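Local coordinates for protein halotolerant alpha-type carbonic anhydrase (dCA II) (Dunaliella salina, PDB 1Y7W) that probably catalyses the reversible hydration of carbon dioxide to bicarbonate at a zinc ion, and tolerates high salt, at residues A[54-59]-A[284-289]; A[71-76]-A[241-246]; A[112-117]-A[121-126]; A[152-157]-A[162-167]; A[169-174]-A[217-222]. All coordinates share one frame; numbering follows the deposited sequence.

How the contacts relate
Along the chain, 54-59 opens the outermost loop, which contact 1 closes at 284-289 near the C terminus. Inside it, contact 2 spans from 71-76 to 241-246. Contacts 3, 4 and 5 follow in series, all three nested inside contacts 2 and 1; none cross. Contacts 3 and 4 each close a beta hairpin, the first with a short turn, the second with a longer loop, joined where V125 and Q154 pair; contact 5 brings the loop 217-222 against strand 166-175, which contact 4 also uses. Contact 2 meets contacts 3, 4 and 5, through N76 with L112, K241 with L166 and H243 with G170. All five reach one mixed sheet, whose outermost strands belong to contacts 3 and 1.

Contact 1 (A[54-59]-A[284-289])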
# COMPACT_ATOMS: atom_id res chain seq x y z
N ILE A 54 5.04 -7.80 8.03
CA ILE A 54 5.68 -9.01 8.51
C ILE A 54 6.68 -9.45 7.45
O ILE A 54 6.70 -8.91 6.33
CB ILE A 54 4.66 -10.21 8.69
CG1 ILE A 54 3.92 -10.47 7.37
CG2 ILE A 54 3.65 -9.87 9.79
CD1 ILE A 54 3.13 -11.86 7.34
N ASP A 55 7.53 -10.40 7.81
CA ASP A 55 8.41 -11.00 6.83
C ASP A 55 7.63 -12.11 6.08
O ASP A 55 6.83 -12.85 6.66
CB ASP A 55 9.65 -11.66 7.48
CG ASP A 55 10.49 -12.38 6.44
OD1 ASP A 55 10.89 -11.69 5.47
OD2 ASP A 55 10.71 -13.62 6.56
N ILE A 56 7.84 -12.23 4.78
CA ILE A 56 7.17 -13.25 3.99
C ILE A 56 8.27 -14.28 3.66
O ILE A 56 9.13 -14.03 2.84
CB ILE A 56 6.62 -12.68 2.65
CG1 ILE A 56 5.76 -11.42 2.87
CG2 ILE A 56 5.77 -13.75 1.92
CD1 ILE A 56 4.56 -11.67 3.72
N ASN A 57 8.21 -15.43 4.32
CA ASN A 57 9.18 -16.50 4.11
C ASN A 57 8.51 -17.42 3.11
O ASN A 57 7.61 -18.20 3.46
CB ASN A 57 9.44 -17.20 5.45
CG ASN A 57 10.47 -18.28 5.34
OD1 ASN A 57 10.47 -19.04 4.40
ND2 ASN A 57 11.35 -18.36 6.33
N THR A 58 8.96 -17.36 1.88
CA THR A 58 8.31 -18.15 0.86
C THR A 58 8.38 -19.67 1.06
O THR A 58 7.52 -20.37 0.55
CB THR A 58 8.79 -17.76 -0.54
OG1 THR A 58 10.22 -17.82 -0.60
CG2 THR A 58 8.36 -16.34 -0.84
N ASN A 59 9.34 -20.17 1.82
CA ASN A 59 9.37 -21.61 2.05
C ASN A 59 8.36 -22.07 3.11
O ASN A 59 8.14 -23.26 3.27
CB ASN A 59 10.77 -22.08 2.39
CG ASN A 59 11.49 -22.55 1.16
OD1 ASN A 59 12.00 -21.74 0.37
ND2 ASN A 59 11.48 -23.87 0.93
N ARG A 284 -0.38 -16.77 13.46
CA ARG A 284 -0.82 -16.71 12.06
C ARG A 284 0.04 -17.52 11.13
O ARG A 284 1.24 -17.77 11.44
CB ARG A 284 -0.73 -15.27 11.56
CG ARG A 284 -1.66 -14.33 12.27
CD ARG A 284 -1.50 -12.87 11.81
NE ARG A 284 -0.24 -12.28 12.34
CZ ARG A 284 0.20 -11.06 12.05
NH1 ARG A 284 -0.49 -10.28 11.23
NH2 ARG A 284 1.31 -10.60 12.62
N GLU A 285 -0.54 -17.94 10.01
CA GLU A 285 0.24 -18.59 8.94
C GLU A 285 0.08 -17.61 7.78
O GLU A 285 -0.76 -16.71 7.84
CB GLU A 285 -0.30 -19.95 8.50
CG GLU A 285 -0.26 -21.04 9.56
CD GLU A 285 1.14 -21.51 9.88
OE1 GLU A 285 2.09 -21.13 9.14
OE2 GLU A 285 1.31 -22.28 10.88
N VAL A 286 0.91 -17.76 6.74
CA VAL A 286 0.84 -16.87 5.57
C VAL A 286 0.58 -17.88 4.46
O VAL A 286 1.14 -18.96 4.47
CB VAL A 286 2.16 -16.10 5.38
CG1 VAL A 286 2.05 -15.09 4.18
CG2 VAL A 286 2.47 -15.29 6.68
N TYR A 287 -0.24 -17.51 3.48
CA TYR A 287 -0.64 -18.45 2.42
C TYR A 287 -0.16 -18.00 1.05
O TYR A 287 -0.00 -16.82 0.82
CB TYR A 287 -2.18 -18.59 2.49
CG TYR A 287 -2.65 -18.91 3.89
CD1 TYR A 287 -2.86 -17.89 4.82
CD2 TYR A 287 -2.80 -20.23 4.31
CE1 TYR A 287 -3.22 -18.18 6.14
CE2 TYR A 287 -3.14 -20.54 5.62
CZ TYR A 287 -3.35 -19.52 6.52
OH TYR A 287 -3.78 -19.83 7.76
N LYS A 288 0.12 -18.96 0.17
CA LYS A 288 0.57 -18.66 -1.18
C LYS A 288 -0.56 -18.80 -2.20
O LYS A 288 -1.25 -19.81 -2.26
CB LYS A 288 1.72 -19.57 -1.58
CG LYS A 288 1.47 -21.05 -1.41
CD LYS A 288 2.71 -21.74 -1.85
CE LYS A 288 2.70 -23.23 -1.59
NZ LYS A 288 4.07 -23.73 -2.08
N TYR A 289 -0.70 -17.77 -3.02
CA TYR A 289 -1.74 -17.72 -4.03
C TYR A 289 -1.13 -17.59 -5.43
O TYR A 289 -0.17 -16.84 -5.66
CB TYR A 289 -2.67 -16.54 -3.74
CG TYR A 289 -3.44 -16.66 -2.43
CD1 TYR A 289 -2.90 -16.18 -1.24
CD2 TYR A 289 -4.66 -17.32 -2.38
CE1 TYR A 289 -3.56 -16.37 -0.03
CE2 TYR A 289 -5.36 -17.50 -1.17
CZ TYR A 289 -4.79 -17.02 -0.01
OH TYR A 289 -5.45 -17.14 1.19
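I54 and I56 meet V286 and R284 through side chains alone; the nearest CA atoms, those of I56 and V286, stand 7.5 Å apart. The apolar part centres on V286. I54 CD1 lies 3.6 Å from V286 CG2, the two side chains running antiparallel alongside one another, while I56 CD1 touches the other branch, V286 CG1, more loosely at 4.3 Å. The I54 chain gets there because CG1 is flanked by both backbone N and C (chi1 57°), which leaves CG2 beside the backbone N to meet R284 NH2 at 3.7 Å. The polar end of R284 is satisfied outside the two segments: its buried guanidinium is held by main-chain oxygens, NH1 by D228, NH2 by D280 and Q51, and NE by L281, which should fix its rotation. Residues 287-289 form an outermost strand of the mixed sheet, and Y227 and A225 of its neighbour 224-229 pack on the contact, while strand 55-56 pairs in parallel with 139-140.

Contact 2 (A[71-76]-A[241-246])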
# COMPACT_ATOMS: atom_id res chain seq x y z
N SER A 71 -10.79 -16.30 1.44
CA SER A 71 -10.41 -16.95 0.17
C SER A 71 -9.39 -16.05 -0.52
O SER A 71 -9.11 -14.94 -0.03
CB SER A 71 -11.62 -17.01 -0.79
OG SER A 71 -11.98 -15.66 -1.19
N ALA A 72 -8.88 -16.54 -1.67
CA ALA A 72 -8.02 -15.80 -2.58
C ALA A 72 -8.84 -14.59 -3.04
O ALA A 72 -10.07 -14.64 -2.99
CB ALA A 72 -7.72 -16.63 -3.84
N VAL A 73 -8.18 -13.53 -3.49
CA VAL A 73 -8.92 -12.40 -4.04
C VAL A 73 -9.18 -12.70 -5.52
O VAL A 73 -8.36 -13.35 -6.19
CB VAL A 73 -8.15 -11.07 -3.92
CG1 VAL A 73 -6.85 -11.15 -4.68
CG2 VAL A 73 -9.06 -9.86 -4.43
N SER A 74 -10.38 -12.35 -5.99
CA SER A 74 -10.66 -12.43 -7.43
C SER A 74 -10.35 -10.96 -7.85
O SER A 74 -11.12 -10.05 -7.55
CB SER A 74 -12.16 -12.74 -7.69
OG SER A 74 -12.41 -14.12 -7.45
N LEU A 75 -9.24 -10.78 -8.54
CA LEU A 75 -8.76 -9.46 -8.93
C LEU A 75 -9.71 -8.73 -9.89
O LEU A 75 -9.73 -7.50 -9.89
CB LEU A 75 -7.35 -9.55 -9.53
CG LEU A 75 -6.24 -9.97 -8.56
CD1 LEU A 75 -4.90 -10.24 -9.31
CD2 LEU A 75 -6.04 -8.82 -7.51
N ASN A 76 -10.49 -9.50 -10.67
CA ASN A 76 -11.45 -8.94 -11.60
C ASN A 76 -10.89 -7.75 -12.40
O ASN A 76 -9.82 -7.93 -13.04
CB ASN A 76 -12.71 -8.62 -10.81
CG ASN A 76 -13.42 -9.91 -10.36
OD1 ASN A 76 -13.24 -10.95 -11.00
ND2 ASN A 76 -14.20 -9.85 -9.32
N LYS A 241 -7.06 -7.51 5.05
CA LYS A 241 -6.67 -8.77 4.41
C LYS A 241 -5.50 -8.32 3.49
O LYS A 241 -5.69 -7.50 2.57
CB LYS A 241 -7.81 -9.32 3.55
CG LYS A 241 -9.02 -9.70 4.35
CD LYS A 241 -8.71 -10.56 5.56
CE LYS A 241 -10.00 -11.08 6.17
NZ LYS A 241 -9.64 -11.92 7.37
N TRP A 242 -4.29 -8.83 3.76
CA TRP A 242 -3.13 -8.43 3.00
C TRP A 242 -2.87 -9.35 1.81
O TRP A 242 -3.10 -10.57 1.88
CB TRP A 242 -1.85 -8.41 3.93
CG TRP A 242 -1.73 -7.11 4.69
CD1 TRP A 242 -2.15 -6.84 5.99
CD2 TRP A 242 -1.21 -5.91 4.18
NE1 TRP A 242 -1.90 -5.52 6.31
CE2 TRP A 242 -1.32 -4.93 5.20
CE3 TRP A 242 -0.66 -5.55 2.94
CZ2 TRP A 242 -0.88 -3.61 5.03
CZ3 TRP A 242 -0.21 -4.26 2.76
CH2 TRP A 242 -0.32 -3.29 3.81
N HIS A 243 -2.40 -8.76 0.71
CA HIS A 243 -2.06 -9.52 -0.49
C HIS A 243 -0.71 -8.92 -0.94
O HIS A 243 -0.66 -7.88 -1.58
CB HIS A 243 -3.11 -9.32 -1.60
CG HIS A 243 -4.52 -9.54 -1.15
ND1 HIS A 243 -5.18 -8.68 -0.30
CD2 HIS A 243 -5.39 -10.55 -1.41
CE1 HIS A 243 -6.39 -9.16 -0.03
NE2 HIS A 243 -6.54 -10.29 -0.69
N VAL A 244 0.40 -9.55 -0.57
CA VAL A 244 1.72 -9.04 -0.92
C VAL A 244 2.29 -9.81 -2.12
O VAL A 244 2.63 -10.98 -1.99
CB VAL A 244 2.65 -9.15 0.30
CG1 VAL A 244 4.00 -8.55 -0.04
CG2 VAL A 244 2.03 -8.42 1.47
N PHE A 245 2.33 -9.17 -3.30
CA PHE A 245 2.86 -9.81 -4.51
C PHE A 245 4.34 -10.03 -4.36
O PHE A 245 5.04 -9.13 -4.02
CB PHE A 245 2.53 -8.93 -5.72
CG PHE A 245 1.08 -8.98 -6.05
CD1 PHE A 245 0.62 -9.77 -7.10
CD2 PHE A 245 0.14 -8.40 -5.18
CE1 PHE A 245 -0.77 -9.99 -7.31
CE2 PHE A 245 -1.25 -8.60 -5.35
CZ PHE A 245 -1.70 -9.40 -6.44
N THR A 246 4.79 -11.22 -4.70
CA THR A 246 6.19 -11.56 -4.52
C THR A 246 7.13 -11.29 -5.70
O THR A 246 8.31 -11.40 -5.54
CB THR A 246 6.27 -13.03 -3.99
OG1 THR A 246 5.55 -13.90 -4.87
CG2 THR A 246 5.62 -13.11 -2.61
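V73 rests against the imidazole of H243, a residue of strand 240-251 in the central mixed sheet of the carbonic anhydrase fold, and thereby brings the irregular segment 71-76 over one side of that sheet. V73 points toward the strand, and CG1, which a chi1 of 61° sets close to both main-chain neighbours of CA, comes 3.6 Å from H243 CD2. The CB atom of V73 is 3.7 Å from H243 NE2, so one valine spans both ring atoms, approaching the imidazole obliquely. On the far side of the ring, ND1 is hydrogen-bonded to the carbonyl oxygen of V168, which helps to set its rotation. I115 touches both V73 and H243 and so binds this pair to the outermost strand 114-117, with which the segment also shares backbone hydrogen bonds, S74 with T114 and S71 with E116. The V73 backbone N is bonded to Y224 OH. A second, looser meeting lies two residues further along each segment, between L75 and F245. Both of these side chains start off to one side and turn in only at their ends, and I169 of strand 166-175 touches each. There the leucine methyl CD1 lies near the plane of the phenyl ring, at its edge, 4.4 Å from F245 CZ.

Contact 3 (A[112-117]-A[121-126])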
# COMPACT_ATOMS: atom_id res chain seq x y z
N LEU A 112 -15.45 -4.87 -9.80
CA LEU A 112 -14.71 -4.80 -8.54
C LEU A 112 -14.13 -6.17 -8.12
O LEU A 112 -14.70 -7.23 -8.41
CB LEU A 112 -15.63 -4.32 -7.46
CG LEU A 112 -16.14 -2.86 -7.66
CD1 LEU A 112 -17.03 -2.51 -6.48
CD2 LEU A 112 -14.96 -1.87 -7.73
N PRO A 113 -12.98 -6.15 -7.46
CA PRO A 113 -12.40 -7.42 -7.02
C PRO A 113 -13.26 -7.94 -5.88
O PRO A 113 -13.94 -7.15 -5.22
CB PRO A 113 -10.97 -7.02 -6.54
CG PRO A 113 -11.13 -5.56 -6.15
CD PRO A 113 -12.04 -5.02 -7.25
N THR A 114 -13.25 -9.26 -5.64
CA THR A 114 -14.02 -9.78 -4.53
C THR A 114 -13.18 -10.72 -3.65
O THR A 114 -12.21 -11.33 -4.10
CB THR A 114 -15.26 -10.63 -4.99
OG1 THR A 114 -14.81 -11.78 -5.71
CG2 THR A 114 -16.17 -9.81 -5.92
N ILE A 115 -13.60 -10.86 -2.41
CA ILE A 115 -12.96 -11.82 -1.50
C ILE A 115 -14.08 -12.41 -0.67
O ILE A 115 -15.00 -11.68 -0.22
CB ILE A 115 -11.95 -11.15 -0.53
CG1 ILE A 115 -10.92 -10.34 -1.34
CG2 ILE A 115 -11.24 -12.28 0.36
CD1 ILE A 115 -9.93 -9.51 -0.40
N GLU A 116 -14.02 -13.73 -0.45
CA GLU A 116 -15.03 -14.36 0.37
C GLU A 116 -14.49 -14.32 1.77
O GLU A 116 -13.42 -14.89 2.06
CB GLU A 116 -15.29 -15.80 -0.04
CG GLU A 116 -16.42 -16.39 0.80
CD GLU A 116 -16.56 -17.90 0.67
OE1 GLU A 116 -15.65 -18.58 1.09
OE2 GLU A 116 -17.57 -18.40 0.17
N ILE A 117 -15.25 -13.68 2.65
CA ILE A 117 -14.82 -13.50 4.03
C ILE A 117 -15.88 -13.95 4.99
O ILE A 117 -17.04 -13.48 4.95
CB ILE A 117 -14.43 -12.01 4.31
CG1 ILE A 117 -13.19 -11.63 3.49
CG2 ILE A 117 -14.04 -11.84 5.81
CD1 ILE A 117 -12.94 -10.15 3.51
N THR A 121 -19.21 -13.52 0.12
CA THR A 121 -18.38 -12.94 -0.92
C THR A 121 -18.57 -11.42 -0.84
O THR A 121 -19.68 -10.90 -0.97
CB THR A 121 -18.80 -13.49 -2.29
OG1 THR A 121 -18.54 -14.91 -2.33
CG2 THR A 121 -18.06 -12.78 -3.43
N LYS A 122 -17.48 -10.68 -0.62
CA LYS A 122 -17.62 -9.24 -0.55
C LYS A 122 -16.90 -8.56 -1.70
O LYS A 122 -15.89 -9.05 -2.19
CB LYS A 122 -17.09 -8.71 0.76
CG LYS A 122 -17.89 -9.16 2.00
CD LYS A 122 -17.15 -8.69 3.24
CE LYS A 122 -17.89 -9.08 4.56
NZ LYS A 122 -18.51 -7.92 5.28
N SER A 123 -17.42 -7.43 -2.15
CA SER A 123 -16.75 -6.66 -3.24
C SER A 123 -15.87 -5.59 -2.57
O SER A 123 -16.25 -5.06 -1.51
CB SER A 123 -17.81 -5.97 -4.10
OG SER A 123 -18.42 -6.92 -4.94
N PHE A 124 -14.72 -5.29 -3.17
CA PHE A 124 -13.83 -4.29 -2.60
C PHE A 124 -13.61 -3.10 -3.54
O PHE A 124 -13.38 -3.27 -4.72
CB PHE A 124 -12.50 -4.95 -2.24
CG PHE A 124 -12.62 -5.74 -0.97
CD1 PHE A 124 -12.32 -5.15 0.26
CD2 PHE A 124 -13.19 -7.03 -0.99
CE1 PHE A 124 -12.59 -5.84 1.47
CE2 PHE A 124 -13.46 -7.72 0.23
CZ PHE A 124 -13.15 -7.12 1.44
N VAL A 125 -13.71 -1.92 -2.96
CA VAL A 125 -13.55 -0.69 -3.73
C VAL A 125 -12.18 -0.02 -3.46
O VAL A 125 -11.91 0.32 -2.35
CB VAL A 125 -14.66 0.33 -3.32
CG1 VAL A 125 -14.54 1.60 -4.14
CG2 VAL A 125 -16.09 -0.38 -3.48
N PRO A 126 -11.33 0.12 -4.47
CA PRO A 126 -10.02 0.79 -4.29
C PRO A 126 -10.32 2.23 -3.86
O PRO A 126 -11.14 2.91 -4.52
CB PRO A 126 -9.40 0.75 -5.68
CG PRO A 126 -10.01 -0.50 -6.30
CD PRO A 126 -11.47 -0.44 -5.83
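A beta hairpin, strand 114-117 turning back into 120-133, forms one margin of the mixed sheet, with T114 opposite S123, I115 opposite K122 and E116 opposite T121. Three backbone bonds sew it together: K122 N to I115 O at 2.7 Å, I115 N to K122 O at 2.9 Å and F124 N to P113 O at 2.9 Å. The middle pair, I115 with K122, is hydrogen-bonded and its neighbours are non-hydrogen-bonded. The F124 ring takes up I115 and I117. I115 lays CD1 over one face, 4.0 Å above the plane and toward the rim, while I117 CD1 meets the edge 3.7 Å from CZ. With an alanine at F124, I115 CD1 and I117 CD1 would probably be left without the ring they pack on and a gap would open beside M153. On the other face of the hairpin T121 CG2 touches T114 CB at 3.9 Å. K122 NZ forms a salt bridge with E155 OE1. The carbonyl oxygen of F124 is buried without a polar partner, met by L112 CD2 at 3.7 Å and by the P113 ring, which probably carries some energetic cost, offset by the apolar packing around it.

Contact 4 (A[152-157]-A[162-167]); sequences VMQEQD and ATAQLA
E155 reaches Q165 because chi1 (63°) tucks its CG over its own backbone and the chain then runs extended, bringing OE2 to the Q165 backbone N at 2.8 Å. That N-H arrives on the anti side of the carboxylate, 24° out of its plane. E155 N returns a bond to Q165 O at 3.0 Å, so backbone and side chain of one residue grip the other twice. The contact lies at the loop end of a beta hairpin, strands 147-155 and 166-175, in the central sheet. M153 and A167 form its hydrogen-bonded pair, M153 N to A167 O at 2.8 Å and A167 N to M153 O at 2.9 Å. A bend at chi3 (-60°) brings M153 CE to A167 CB, 3.8 Å away. On the sheet face of Q154 and L166, Q154 CG touches A164 CB at 3.8 Å, beside L166 CD2. Q165 curls back, and its NE2 is hydrogen-bonded to L166 O at 3.1 Å, the oxygen lying close to the plane of the Q165 amide. V152 touches H130, a zinc ligand.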
# COMPACT_ATOMS: atom_id res chain seq x y z
N VAL A 152 -5.04 0.44 -1.39
CA VAL A 152 -5.95 0.22 -0.26
C VAL A 152 -7.39 0.09 -0.75
O VAL A 152 -7.82 0.97 -1.49
CB VAL A 152 -5.90 1.40 0.67
CG1 VAL A 152 -6.89 1.18 1.86
CG2 VAL A 152 -4.42 1.58 1.21
N MET A 153 -8.08 -1.00 -0.41
CA MET A 153 -9.47 -1.18 -0.84
C MET A 153 -10.37 -1.35 0.38
O MET A 153 -9.95 -1.92 1.39
CB MET A 153 -9.57 -2.40 -1.77
CG MET A 153 -8.55 -2.33 -2.90
SD MET A 153 -8.66 -3.63 -4.10
CE MET A 153 -8.41 -5.04 -3.18
N GLN A 154 -11.63 -0.90 0.28
CA GLN A 154 -12.58 -0.98 1.40
C GLN A 154 -13.78 -1.83 0.92
O GLN A 154 -14.21 -1.70 -0.23
CB GLN A 154 -13.05 0.46 1.74
CG GLN A 154 -14.07 0.60 2.86
CD GLN A 154 -14.31 2.07 3.12
OE1 GLN A 154 -13.52 2.70 3.82
NE2 GLN A 154 -15.30 2.66 2.45
N GLU A 155 -14.30 -2.67 1.78
CA GLU A 155 -15.46 -3.49 1.37
C GLU A 155 -16.60 -2.51 0.94
O GLU A 155 -16.76 -1.41 1.49
CB GLU A 155 -15.90 -4.36 2.54
CG GLU A 155 -16.38 -3.60 3.72
CD GLU A 155 -17.08 -4.51 4.74
OE1 GLU A 155 -17.98 -5.31 4.36
OE2 GLU A 155 -16.72 -4.42 5.93
N GLN A 156 -17.38 -2.92 -0.06
CA GLN A 156 -18.45 -2.07 -0.56
C GLN A 156 -19.59 -1.89 0.48
O GLN A 156 -19.94 -2.81 1.19
CB GLN A 156 -18.97 -2.68 -1.84
CG GLN A 156 -20.02 -1.87 -2.56
CD GLN A 156 -20.17 -2.33 -3.99
OE1 GLN A 156 -20.31 -3.53 -4.28
NE2 GLN A 156 -20.11 -1.39 -4.91
N ASP A 157 -20.18 -0.72 0.59
CA ASP A 157 -21.25 -0.62 1.61
C ASP A 157 -21.00 -1.33 2.98
O ASP A 157 -21.71 -2.29 3.35
CB ASP A 157 -22.59 -1.20 1.09
CG ASP A 157 -22.91 -0.79 -0.34
OD1 ASP A 157 -22.73 0.40 -0.69
OD2 ASP A 157 -23.35 -1.69 -1.12
N ALA A 162 -15.79 3.43 9.69
CA ALA A 162 -14.70 3.40 10.67
C ALA A 162 -14.19 2.01 11.05
O ALA A 162 -13.08 1.90 11.52
CB ALA A 162 -15.08 4.13 11.98
N THR A 163 -15.00 0.98 10.89
CA THR A 163 -14.59 -0.36 11.23
C THR A 163 -14.66 -1.31 10.05
O THR A 163 -14.64 -2.53 10.23
CB THR A 163 -15.48 -0.93 12.33
OG1 THR A 163 -16.82 -1.03 11.84
CG2 THR A 163 -15.46 0.02 13.54
N ALA A 164 -14.73 -0.74 8.84
CA ALA A 164 -14.87 -1.53 7.62
C ALA A 164 -13.75 -2.53 7.34
O ALA A 164 -12.58 -2.28 7.67
CB ALA A 164 -15.00 -0.57 6.40
N GLN A 165 -14.13 -3.68 6.77
CA GLN A 165 -13.10 -4.66 6.38
C GLN A 165 -12.30 -4.00 5.23
O GLN A 165 -12.92 -3.42 4.29
CB GLN A 165 -13.77 -5.94 5.86
CG GLN A 165 -12.76 -6.88 5.27
CD GLN A 165 -11.94 -7.53 6.37
OE1 GLN A 165 -12.50 -8.27 7.17
NE2 GLN A 165 -10.60 -7.29 6.40
N LEU A 166 -10.96 -4.05 5.32
CA LEU A 166 -10.12 -3.53 4.24
C LEU A 166 -9.35 -4.66 3.54
O LEU A 166 -9.17 -5.74 4.11
CB LEU A 166 -9.09 -2.51 4.77
CG LEU A 166 -9.65 -1.30 5.54
CD1 LEU A 166 -8.51 -0.36 5.96
CD2 LEU A 166 -10.64 -0.56 4.57
N ALA A 167 -8.93 -4.43 2.29
CA ALA A 167 -8.07 -5.41 1.59
C ALA A 167 -6.96 -4.56 1.01
O ALA A 167 -7.26 -3.54 0.35
CB ALA A 167 -8.83 -6.09 0.47

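Contact 5 (A[169-174]-A[217-222]); sequences IGIMYK and LLPSSL
I171 drives its side chain at L217, L218 and P219, meeting a carbonyl first and two apolar groups around it. CG1 leaves CB opposite the carbonyl carbon (chi1 -68°) and the chain stays extended beyond it, so that CD1 ends 3.4 Å from L217 O. The other branch, CG2, stands 3.9 Å from the same oxygen. Further along the segment, I171 and P219 cross obliquely: CG1 lies 4.0 Å from P219 CD, and CD1 is almost as near. L218 starts out pointing away from the strand, yet its end swings back and places CD2 4.2 Å from I171 CD1. I171 belongs to strand 166-175 of the central mixed sheet, while the loop 217-222 leads from helix 213-217 into strand 224-229 of the same sheet; the contact therefore lays the connection against a strand interior to the sheet. Replacing I171 by an alanine removes CG1, CG2 and CD1, which would probably leave a gap beside P219 CD, L218 CD2 and the L217 carbonyl. The oxygen that faces the isoleucine is not without a polar mate, since R249 NE is hydrogen-bonded to L217 O and R249 NH1 to L218 O. L149 of strand 147-155 also packs on I171, and L217 touches F182 of helix 181-195.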
# COMPACT_ATOMS: atom_id res chain seq x y z
N ILE A 169 -3.30 -4.39 -1.29
CA ILE A 169 -2.43 -5.07 -2.21
C ILE A 169 -1.07 -4.42 -2.05
O ILE A 169 -0.97 -3.20 -2.09
CB ILE A 169 -2.94 -4.92 -3.64
CG1 ILE A 169 -4.16 -5.86 -3.78
CG2 ILE A 169 -1.88 -5.28 -4.65
CD1 ILE A 169 -5.01 -5.69 -5.05
N GLY A 170 -0.04 -5.23 -1.85
CA GLY A 170 1.28 -4.66 -1.64
C GLY A 170 2.13 -5.05 -2.82
O GLY A 170 2.14 -6.23 -3.15
N ILE A 171 2.82 -4.09 -3.44
CA ILE A 171 3.65 -4.34 -4.62
C ILE A 171 5.05 -3.79 -4.36
O ILE A 171 5.19 -2.64 -3.99
CB ILE A 171 3.03 -3.64 -5.85
CG1 ILE A 171 1.69 -4.36 -6.18
CG2 ILE A 171 3.97 -3.73 -7.11
CD1 ILE A 171 0.72 -3.53 -7.08
N MET A 172 6.08 -4.63 -4.58
CA MET A 172 7.48 -4.23 -4.35
C MET A 172 8.17 -3.75 -5.63
O MET A 172 7.80 -4.14 -6.73
CB MET A 172 8.28 -5.45 -3.86
CG MET A 172 7.71 -6.09 -2.62
SD MET A 172 7.82 -4.90 -1.25
CE MET A 172 7.50 -5.99 0.16
N TYR A 173 9.21 -2.94 -5.45
CA TYR A 173 10.04 -2.50 -6.56
C TYR A 173 11.47 -2.78 -6.14
O TYR A 173 11.85 -2.40 -5.03
CB TYR A 173 9.96 -1.01 -6.80
CG TYR A 173 8.60 -0.54 -7.23
CD1 TYR A 173 7.54 -0.48 -6.30
CD2 TYR A 173 8.36 -0.17 -8.57
CE1 TYR A 173 6.24 -0.06 -6.73
CE2 TYR A 173 7.09 0.25 -9.00
CZ TYR A 173 6.04 0.30 -8.07
OH TYR A 173 4.78 0.68 -8.51
N LYS A 174 12.22 -3.49 -6.98
CA LYS A 174 13.64 -3.73 -6.69
C LYS A 174 14.50 -2.72 -7.50
O LYS A 174 14.10 -2.25 -8.59
CB LYS A 174 14.05 -5.15 -7.08
CG LYS A 174 13.93 -5.46 -8.56
CD LYS A 174 14.56 -6.83 -8.90
CE LYS A 174 14.37 -7.16 -10.41
NZ LYS A 174 14.85 -8.55 -10.80
N LEU A 217 0.32 -0.76 -12.60
CA LEU A 217 0.55 -1.08 -11.20
C LEU A 217 0.77 -2.55 -10.88
O LEU A 217 1.75 -2.87 -10.22
CB LEU A 217 -0.59 -0.52 -10.35
CG LEU A 217 -0.96 0.98 -10.47
CD1 LEU A 217 -2.14 1.23 -9.59
CD2 LEU A 217 0.22 1.93 -10.12
N LEU A 218 -0.08 -3.46 -11.36
CA LEU A 218 0.12 -4.87 -11.02
C LEU A 218 1.41 -5.38 -11.61
O LEU A 218 1.77 -5.01 -12.74
CB LEU A 218 -1.02 -5.74 -11.51
CG LEU A 218 -2.40 -5.51 -10.91
CD1 LEU A 218 -3.21 -6.81 -11.17
CD2 LEU A 218 -2.33 -5.28 -9.40
N PRO A 219 2.12 -6.26 -10.87
CA PRO A 219 3.39 -6.77 -11.41
C PRO A 219 3.20 -7.84 -12.47
O PRO A 219 2.08 -8.25 -12.77
CB PRO A 219 4.12 -7.29 -10.18
CG PRO A 219 3.03 -7.66 -9.23
CD PRO A 219 1.91 -6.66 -9.47
N SER A 220 4.32 -8.29 -13.03
CA SER A 220 4.28 -9.27 -14.10
C SER A 220 3.75 -10.66 -13.76
O SER A 220 3.33 -11.40 -14.67
CB SER A 220 5.67 -9.38 -14.76
OG SER A 220 6.68 -9.61 -13.78
N SER A 221 3.72 -11.02 -12.47
CA SER A 221 3.20 -12.32 -12.08
C SER A 221 2.15 -12.07 -11.02
O SER A 221 2.20 -11.07 -10.29
CB SER A 221 4.33 -13.22 -11.55
OG SER A 221 3.86 -14.13 -10.59
N LEU A 222 1.16 -12.94 -10.95
CA LEU A 222 0.10 -12.75 -9.97
C LEU A 222 0.43 -13.47 -8.69
O LEU A 222 -0.40 -13.53 -7.80
CB LEU A 222 -1.22 -13.28 -10.50
CG LEU A 222 -1.72 -12.50 -11.71
CD1 LEU A 222 -3.08 -13.05 -12.09
CD2 LEU A 222 -1.80 -11.02 -11.40